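Local coordinates for protein mannan endo-1,4-beta-mannosidase (Mytilus edulis, PDB 2C0H) that hydrolyses the beta-1,4-linked mannose backbone of mannans at internal sites, cutting mannohexaose but leaving mannobiose and mannotriose intact, at residues F35-E48 with D86-A99. The protein carries 3 engineered substitutions. Numbering follows the deposited sequence.
Sequences FGHNQYSKGKSTFE and DNTLISDMRAYLHA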
ATOM      1  N   PHE A  35      13.926   2.392 -10.048  1.00 15.22           N
ATOM      2  CA  PHE A  35      14.526   1.060 -10.008  1.00 15.53           C
ATOM      3  C   PHE A  35      14.541   0.465 -11.414  1.00 15.77           C
ATOM      4  O   PHE A  35      13.620   0.707 -12.186  1.00 16.51           O
ATOM      5  CB  PHE A  35      13.728   0.144  -9.061  1.00 15.12           C
ATOM      6  CG  PHE A  35      13.648   0.666  -7.647  1.00 14.74           C
ATOM      7  CD1 PHE A  35      14.643   0.378  -6.728  1.00 14.20           C
ATOM      8  CD2 PHE A  35      12.605   1.477  -7.259  1.00 16.13           C
ATOM      9  CE1 PHE A  35      14.583   0.870  -5.436  1.00 15.35           C
ATOM     10  CE2 PHE A  35      12.546   1.984  -5.957  1.00 14.86           C
ATOM     11  CZ  PHE A  35      13.531   1.674  -5.062  1.00 14.57           C
ATOM     12  N   GLY A  36      15.575  -0.310 -11.721  1.00 16.70           N
ATOM     13  CA  GLY A  36      15.786  -0.847 -13.062  1.00 17.12           C
ATOM     14  C   GLY A  36      16.522   0.147 -13.937  1.00 17.67           C
ATOM     15  O   GLY A  36      16.542   1.343 -13.646  1.00 17.82           O
ATOM     16  N   HIS A  37      17.140  -0.344 -15.009  1.00 18.71           N
ATOM     17  CA  HIS A  37      17.898   0.513 -15.925  1.00 19.61           C
ATOM     18  C   HIS A  37      18.950   1.356 -15.194  1.00 19.87           C
ATOM     19  O   HIS A  37      19.197   2.516 -15.552  1.00 20.30           O
ATOM     20  CB  HIS A  37      16.931   1.385 -16.749  1.00 20.53           C
ATOM     21  CG  HIS A  37      15.875   0.595 -17.460  1.00 22.70           C
ATOM     22  ND1 HIS A  37      16.160  -0.220 -18.534  1.00 26.19           N
ATOM     23  CD2 HIS A  37      14.547   0.470 -17.235  1.00 25.32           C
ATOM     24  CE1 HIS A  37      15.051  -0.809 -18.945  1.00 25.51           C
ATOM     25  NE2 HIS A  37      14.056  -0.406 -18.178  1.00 26.52           N
ATOM     26  N   ASN A  38      19.571   0.766 -14.174  1.00 20.17           N
ATOM     27  CA  ASN A  38      20.610   1.421 -13.381  1.00 20.30           C
ATOM     28  C   ASN A  38      20.130   2.743 -12.768  1.00 20.27           C
ATOM     29  O   ASN A  38      20.924   3.658 -12.572  1.00 20.42           O
ATOM     30  CB  ASN A  38      21.863   1.645 -14.237  1.00 21.32           C
ATOM     31  CG  ASN A  38      22.508   0.341 -14.676  1.00 23.70           C
ATOM     32  OD1 ASN A  38      23.054  -0.401 -13.856  1.00 28.12           O
ATOM     33  ND2 ASN A  38      22.442   0.052 -15.973  1.00 28.03           N
ATOM     34  N   GLN A  39      18.837   2.817 -12.448  1.00 19.09           N
ATOM     35  CA  GLN A  39      18.234   4.054 -11.949  1.00 19.23           C
ATOM     36  C   GLN A  39      18.414   4.209 -10.443  1.00 18.86           C
ATOM     37  O   GLN A  39      18.375   5.328  -9.947  1.00 18.02           O
ATOM     38  CB  GLN A  39      16.750   4.183 -12.376  1.00 19.48           C
ATOM     39  CG  GLN A  39      16.571   4.424 -13.898  1.00 19.64           C
ATOM     40  CD  GLN A  39      15.117   4.372 -14.414  1.00 20.25           C
ATOM     41  OE1 GLN A  39      14.672   5.288 -15.123  1.00 23.99           O
ATOM     42  NE2 GLN A  39      14.386   3.300 -14.093  1.00 22.26           N
ATOM     43  N   TYR A  40      18.614   3.119  -9.701  1.00 18.09           N
ATOM     44  CA  TYR A  40      18.765   3.253  -8.245  1.00 18.51           C
ATOM     45  C   TYR A  40      20.013   4.063  -7.895  1.00 19.04           C
ATOM     46  O   TYR A  40      19.963   4.924  -7.015  1.00 18.69           O
ATOM     47  CB  TYR A  40      18.795   1.894  -7.524  1.00 18.34           C
ATOM     48  CG  TYR A  40      19.047   2.038  -6.045  1.00 18.00           C
ATOM     49  CD1 TYR A  40      18.102   2.642  -5.226  1.00 17.49           C
ATOM     50  CD2 TYR A  40      20.248   1.624  -5.473  1.00 17.48           C
ATOM     51  CE1 TYR A  40      18.343   2.817  -3.873  1.00 17.37           C
ATOM     52  CE2 TYR A  40      20.485   1.776  -4.113  1.00 18.55           C
ATOM     53  CZ  TYR A  40      19.523   2.379  -3.325  1.00 17.39           C
ATOM     54  OH  TYR A  40      19.745   2.553  -1.979  1.00 19.46           O
ATOM     55  N   SER A  41      21.114   3.803  -8.596  1.00 19.52           N
ATOM     56  CA  SER A  41      22.380   4.493  -8.332  1.00 20.62           C
ATOM     57  C   SER A  41      22.204   6.007  -8.431  1.00 20.99           C
ATOM     58  O   SER A  41      22.862   6.757  -7.711  1.00 21.30           O
ATOM     59  CB  SER A  41      23.487   4.006  -9.272  1.00 21.15           C
ATOM     60  OG  SER A  41      23.229   4.365 -10.615  1.00 25.25           O
ATOM     61  N   LYS A  42      21.301   6.445  -9.308  1.00 20.75           N
ATOM     62  CA  LYS A  42      21.009   7.869  -9.494  1.00 21.34           C
ATOM     63  C   LYS A  42      20.302   8.513  -8.288  1.00 21.19           C
ATOM     64  O   LYS A  42      20.585   9.670  -7.954  1.00 22.50           O
ATOM     65  CB  LYS A  42      20.208   8.077 -10.786  1.00 21.67           C
ATOM     66  CG  LYS A  42      20.951   7.630 -12.055  1.00 22.94           C
ATOM     67  CD  LYS A  42      20.030   7.546 -13.263  1.00 24.24           C
ATOM     68  CE  LYS A  42      20.798   7.204 -14.548  1.00 26.49           C
ATOM     69  NZ  LYS A  42      21.753   6.064 -14.378  1.00 29.55           N
ATOM     70  N   GLY A  43      19.424   7.766  -7.614  1.00 20.09           N
ATOM     71  CA  GLY A  43      18.656   8.289  -6.472  1.00 19.94           C
ATOM     72  C   GLY A  43      19.134   7.809  -5.112  1.00 19.45           C
ATOM     73  O   GLY A  43      18.588   8.214  -4.079  1.00 17.95           O
ATOM     74  N   LYS A  44      20.150   6.947  -5.118  1.00 19.76           N
ATOM     75  CA  LYS A  44      20.688   6.306  -3.914  1.00 20.28           C
ATOM     76  C   LYS A  44      20.972   7.285  -2.772  1.00 19.56           C
ATOM     77  O   LYS A  44      20.650   7.001  -1.623  1.00 19.03           O
ATOM     78  CB  LYS A  44      21.949   5.513  -4.287  1.00 21.00           C
ATOM     79  CG  LYS A  44      22.796   4.983  -3.144  1.00 21.85           C
ATOM     80  CD  LYS A  44      23.887   4.060  -3.673  1.00 23.77           C
ATOM     81  CE  LYS A  44      24.966   4.801  -4.459  1.00 27.31           C
ATOM     82  NZ  LYS A  44      25.892   5.571  -3.581  1.00 30.16           N
ATOM     83  N   SER A  45      21.561   8.439  -3.064  1.00 19.18           N
ATOM     84  CA  SER A  45      21.863   9.374  -1.968  1.00 19.25           C
ATOM     85  C   SER A  45      20.602   9.891  -1.219  1.00 18.80           C
ATOM     86  O   SER A  45      20.630  10.043   0.017  1.00 18.09           O
ATOM     87  CB  SER A  45      22.737  10.526  -2.473  1.00 20.16           C
ATOM     88  OG  SER A  45      22.065  11.284  -3.452  1.00 24.39           O
ATOM     89  N   THR A  46      19.505  10.132  -1.945  1.00 17.66           N
ATOM     90  CA  THR A  46      18.230  10.573  -1.351  1.00 16.86           C
ATOM     91  C   THR A  46      17.562   9.427  -0.596  1.00 15.68           C
ATOM     92  O   THR A  46      17.070   9.597   0.513  1.00 15.21           O
ATOM     93  CB  THR A  46      17.251  11.122  -2.419  1.00 17.45           C
ATOM     94  OG1 THR A  46      17.879  12.213  -3.125  1.00 19.94           O
ATOM     95  CG2 THR A  46      15.961  11.588  -1.802  1.00 18.77           C
ATOM     96  N   PHE A  47      17.527   8.254  -1.213  1.00 14.54           N
ATOM     97  CA  PHE A  47      16.970   7.106  -0.533  1.00 14.61           C
ATOM     98  C   PHE A  47      17.724   6.856   0.800  1.00 14.66           C
ATOM     99  O   PHE A  47      17.101   6.612   1.842  1.00 14.00           O
ATOM    100  CB  PHE A  47      17.035   5.857  -1.434  1.00 13.66           C
ATOM    101  CG  PHE A  47      15.910   5.735  -2.448  1.00 13.24           C
ATOM    102  CD1 PHE A  47      14.584   5.543  -2.053  1.00 13.00           C
ATOM    103  CD2 PHE A  47      16.187   5.776  -3.816  1.00 14.05           C
ATOM    104  CE1 PHE A  47      13.575   5.392  -2.999  1.00 13.94           C
ATOM    105  CE2 PHE A  47      15.174   5.644  -4.755  1.00 15.65           C
ATOM    106  CZ  PHE A  47      13.886   5.445  -4.354  1.00 14.00           C
ATOM    107  N   GLU A  48      19.053   6.945   0.771  1.00 15.58           N
ATOM    108  CA  GLU A  48      19.889   6.648   1.949  1.00 15.52           C
ATOM    109  C   GLU A  48      19.758   7.722   3.025  1.00 15.83           C
ATOM    110  O   GLU A  48      19.714   7.408   4.218  1.00 15.47           O
ATOM    111  CB  GLU A  48      21.369   6.465   1.559  1.00 16.98           C
ATOM    112  CG  GLU A  48      22.364   6.475   2.719  1.00 18.98           C
ATOM    113  CD  GLU A  48      22.173   5.339   3.719  1.00 24.78           C
ATOM    114  OE1 GLU A  48      21.688   4.248   3.329  1.00 28.10           O
ATOM    115  OE2 GLU A  48      22.522   5.544   4.908  1.00 29.07           O
ATOM    116  N   ASP A  86      13.893  -5.752 -16.828  1.00 20.82           N
ATOM    117  CA  ASP A  86      15.242  -5.418 -17.231  1.00 21.19           C
ATOM    118  C   ASP A  86      16.252  -5.974 -16.218  1.00 21.27           C
ATOM    119  O   ASP A  86      15.902  -6.263 -15.061  1.00 20.83           O
ATOM    120  CB  ASP A  86      15.386  -3.921 -17.404  1.00 21.86           C
ATOM    121  CG  ASP A  86      15.408  -3.209 -16.104  1.00 23.69           C
ATOM    122  OD1 ASP A  86      14.315  -2.819 -15.633  1.00 27.25           O
ATOM    123  OD2 ASP A  86      16.520  -3.066 -15.551  1.00 26.27           O
ATOM    124  N   ASN A  87      17.492  -6.146 -16.668  1.00 21.33           N
ATOM    125  CA  ASN A  87      18.472  -6.936 -15.918  1.00 21.19           C
ATOM    126  C   ASN A  87      19.078  -6.286 -14.670  1.00 20.46           C
ATOM    127  O   ASN A  87      19.868  -6.924 -13.975  1.00 20.91           O
ATOM    128  CB  ASN A  87      19.587  -7.473 -16.833  1.00 22.40           C
ATOM    129  CG  ASN A  87      20.388  -6.385 -17.509  1.00 24.49           C
ATOM    130  OD1 ASN A  87      20.473  -5.253 -17.024  1.00 29.31           O
ATOM    131  ND2 ASN A  87      21.001  -6.730 -18.647  1.00 29.72           N
ATOM    132  N   THR A  88      18.709  -5.043 -14.377  1.00 19.47           N
ATOM    133  CA  THR A  88      19.107  -4.438 -13.107  1.00 19.26           C
ATOM    134  C   THR A  88      17.929  -4.117 -12.185  1.00 18.04           C
ATOM    135  O   THR A  88      18.140  -3.538 -11.116  1.00 17.69           O
ATOM    136  CB  THR A  88      19.978  -3.174 -13.319  1.00 19.87           C
ATOM    137  OG1 THR A  88      19.266  -2.240 -14.131  1.00 22.19           O
ATOM    138  CG2 THR A  88      21.286  -3.538 -13.990  1.00 21.59           C
ATOM    139  N   LEU A  89      16.698  -4.501 -12.538  1.00 16.64           N
ATOM    140  CA  LEU A  89      15.559  -4.228 -11.637  1.00 16.44           C
ATOM    141  C   LEU A  89      15.742  -4.917 -10.288  1.00 15.84           C
ATOM    142  O   LEU A  89      15.663  -4.283  -9.235  1.00 14.35           O
ATOM    143  CB  LEU A  89      14.215  -4.627 -12.267  1.00 16.20           C
ATOM    144  CG  LEU A  89      12.963  -4.438 -11.388  1.00 15.39           C
ATOM    145  CD1 LEU A  89      12.852  -2.981 -10.886  1.00 14.95           C
ATOM    146  CD2 LEU A  89      11.675  -4.850 -12.097  1.00 17.52           C
ATOM    147  N   ILE A  90      15.947  -6.228 -10.302  1.00 15.94           N
ATOM    148  CA  ILE A  90      16.074  -6.967  -9.052  1.00 16.51           C
ATOM    149  C   ILE A  90      17.316  -6.522  -8.263  1.00 16.09           C
ATOM    150  O   ILE A  90      17.231  -6.335  -7.050  1.00 15.86           O
ATOM    151  CB  ILE A  90      16.032  -8.494  -9.300  1.00 16.86           C
ATOM    152  CG1 ILE A  90      14.633  -8.861  -9.797  1.00 17.86           C
ATOM    153  CG2 ILE A  90      16.380  -9.288  -8.020  1.00 17.01           C
ATOM    154  CD1 ILE A  90      14.483 -10.257 -10.354  1.00 18.82           C
ATOM    155  N   SER A  91      18.454  -6.338  -8.930  1.00 15.46           N
ATOM    156  CA  SER A  91      19.687  -5.941  -8.235  1.00 15.96           C
ATOM    157  C   SER A  91      19.583  -4.524  -7.646  1.00 15.81           C
ATOM    158  O   SER A  91      20.108  -4.283  -6.566  1.00 15.42           O
ATOM    159  CB  SER A  91      20.932  -6.116  -9.120  1.00 16.38           C
ATOM    160  OG  SER A  91      20.820  -5.443 -10.352  1.00 18.53           O
ATOM    161  N   ASP A  92      18.883  -3.624  -8.336  1.00 15.21           N
ATOM    162  CA  ASP A  92      18.556  -2.280  -7.784  1.00 15.37           C
ATOM    163  C   ASP A  92      17.673  -2.396  -6.537  1.00 15.21           C
ATOM    164  O   ASP A  92      17.921  -1.747  -5.522  1.00 15.77           O
ATOM    165  CB  ASP A  92      17.825  -1.408  -8.809  1.00 15.39           C
ATOM    166  CG  ASP A  92      18.755  -0.663  -9.771  1.00 16.48           C
ATOM    167  OD1 ASP A  92      19.986  -0.849  -9.768  1.00 18.12           O
ATOM    168  OD2 ASP A  92      18.194   0.135 -10.543  1.00 18.57           O
ATOM    169  N   MET A  93      16.621  -3.203  -6.603  1.00 14.65           N
ATOM    170  CA  MET A  93      15.738  -3.386  -5.449  1.00 14.43           C
ATOM    171  C   MET A  93      16.517  -4.014  -4.273  1.00 14.26           C
ATOM    172  O   MET A  93      16.333  -3.622  -3.124  1.00 14.57           O
ATOM    173  CB  MET A  93      14.500  -4.227  -5.832  1.00 13.85           C
ATOM    174  CG  MET A  93      13.529  -3.516  -6.799  1.00 13.70           C
ATOM    175  SD  MET A  93      12.202  -4.564  -7.462  1.00 16.03           S
ATOM    176  CE  MET A  93      11.053  -4.505  -6.082  1.00 16.38           C
ATOM    177  N   ARG A  94      17.392  -4.978  -4.559  1.00 14.53           N
ATOM    178  CA  ARG A  94      18.191  -5.642  -3.532  1.00 15.38           C
ATOM    179  C   ARG A  94      19.181  -4.680  -2.887  1.00 14.83           C
ATOM    180  O   ARG A  94      19.388  -4.751  -1.689  1.00 15.63           O
ATOM    181  CB  ARG A  94      18.917  -6.870  -4.094  1.00 15.74           C
ATOM    182  CG  ARG A  94      19.200  -7.916  -3.052  1.00 17.59           C
ATOM    183  CD  ARG A  94      20.035  -9.049  -3.592  1.00 17.63           C
ATOM    184  NE  ARG A  94      19.341  -9.885  -4.577  1.00 18.89           N
ATOM    185  CZ  ARG A  94      18.438 -10.818  -4.278  1.00 19.52           C
ATOM    186  NH1 ARG A  94      18.050 -11.027  -3.023  1.00 21.09           N
ATOM    187  NH2 ARG A  94      17.902 -11.551  -5.248  1.00 20.94           N
ATOM    188  N   ALA A  95      19.776  -3.775  -3.668  1.00 14.99           N
ATOM    189  CA  ALA A  95      20.737  -2.810  -3.101  1.00 14.37           C
ATOM    190  C   ALA A  95      20.025  -1.904  -2.111  1.00 14.53           C
ATOM    191  O   ALA A  95      20.573  -1.593  -1.054  1.00 14.59           O
ATOM    192  CB  ALA A  95      21.401  -1.994  -4.177  1.00 14.86           C
ATOM    193  N   TYR A  96      18.824  -1.462  -2.473  1.00 13.55           N
ATOM    194  CA  TYR A  96      18.002  -0.625  -1.588  1.00 13.14           C
ATOM    195  C   TYR A  96      17.626  -1.385  -0.333  1.00 13.19           C
ATOM    196  O   TYR A  96      17.715  -0.865   0.772  1.00 13.02           O
ATOM    197  CB  TYR A  96      16.748  -0.098  -2.309  1.00 13.42           C
ATOM    198  CG  TYR A  96      15.850   0.804  -1.474  1.00 13.62           C
ATOM    199  CD1 TYR A  96      16.381   1.861  -0.732  1.00 13.84           C
ATOM    200  CD2 TYR A  96      14.471   0.640  -1.465  1.00 13.62           C
ATOM    201  CE1 TYR A  96      15.552   2.690   0.020  1.00 12.73           C
ATOM    202  CE2 TYR A  96      13.646   1.470  -0.717  1.00 14.65           C
ATOM    203  CZ  TYR A  96      14.191   2.497   0.024  1.00 13.21           C
ATOM    204  OH  TYR A  96      13.350   3.325   0.763  1.00 15.38           O
ATOM    205  N   LEU A  97      17.197  -2.628  -0.497  1.00 13.18           N
ATOM    206  CA  LEU A  97      16.871  -3.454   0.666  1.00 13.11           C
ATOM    207  C   LEU A  97      18.076  -3.651   1.611  1.00 13.62           C
ATOM    208  O   LEU A  97      17.891  -3.667   2.827  1.00 13.86           O
ATOM    209  CB  LEU A  97      16.265  -4.801   0.222  1.00 13.03           C
ATOM    210  CG  LEU A  97      14.854  -4.707  -0.372  1.00 12.57           C
ATOM    211  CD1 LEU A  97      14.530  -6.015  -1.105  1.00 12.79           C
ATOM    212  CD2 LEU A  97      13.780  -4.401   0.682  1.00 13.42           C
ATOM    213  N   HIS A  98      19.291  -3.783   1.066  1.00 14.05           N
ATOM    214  CA  HIS A  98      20.498  -3.925   1.899  1.00 14.86           C
ATOM    215  C   HIS A  98      20.763  -2.636   2.664  1.00 14.77           C
ATOM    216  O   HIS A  98      21.125  -2.690   3.829  1.00 14.76           O
ATOM    217  CB  HIS A  98      21.732  -4.290   1.086  1.00 16.18           C
ATOM    218  CG  HIS A  98      21.733  -5.689   0.558  1.00 18.11           C
ATOM    219  ND1 HIS A  98      20.879  -6.671   1.010  1.00 24.36           N
ATOM    220  CD2 HIS A  98      22.510  -6.269  -0.383  1.00 22.01           C
ATOM    221  CE1 HIS A  98      21.125  -7.797   0.360  1.00 22.56           C
ATOM    222  NE2 HIS A  98      22.108  -7.578  -0.494  1.00 23.87           N
ATOM    223  N   ALA A  99      20.571  -1.490   2.020  1.00 14.93           N
ATOM    224  CA  ALA A  99      20.683  -0.195   2.712  1.00 14.87           C
ATOM    225  C   ALA A  99      19.661  -0.051   3.841  1.00 15.16           C
ATOM    226  O   ALA A  99      19.992   0.404   4.942  1.00 14.80           O
ATOM    227  CB  ALA A  99      20.541   0.946   1.709  1.00 14.97           C
TER
HETATM  228  O   HOH W   1      21.601   1.259  -9.955  1.00 19.23           O
HETATM  229  O   HOH W   2      14.265   5.612   1.742  1.00 12.73           O
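Tyr-40 lies as a knob among Asp-92, Ala-95, Tyr-96 and Ala-99. Its CB starts 3.4 Å from Asp-92 CG; with CG anti to the backbone N (chi1 176°), the ring then lays one face over Asp-92 O and Tyr-96 N. CD2 and CE2 run along the methyl of Ala-95, CE1 meets Tyr-96 CB at 3.7 Å, and OH ends by Tyr-96 CA, at the edge of the Tyr-96 ring. In this glycoside hydrolase family 5 TIM barrel, the contact joins two successive outer helices, 40-56 and 89-102, whose 40-48 and 89-99 parts run nearly parallel (17°), with strand 61-68 beneath Phe-35, Phe-47 and Tyr-96. Phe-47 turns its edge to the face of Tyr-96, centroids 4.8 Å apart. Asp-92 OD2 takes Gly-36 N (2.9 Å), in the loop before the helix, and Tyr-40 N (3.1 Å) from opposite faces of the carboxylate. Asp-86 OD2 likewise accepts His-37 N at 2.8 Å, a fairly straight bond (165°), and Thr-88 N, closing an Asx turn, while the Asp-86 carboxylate stacks on the His-37 imidazole. An alanine in place of this aspartate is likely to leave both amides without their acceptor and the imidazole freer to turn. One residue on from His-37, Asn-38 N donates to Thr-88 OG1 at 3.0 Å.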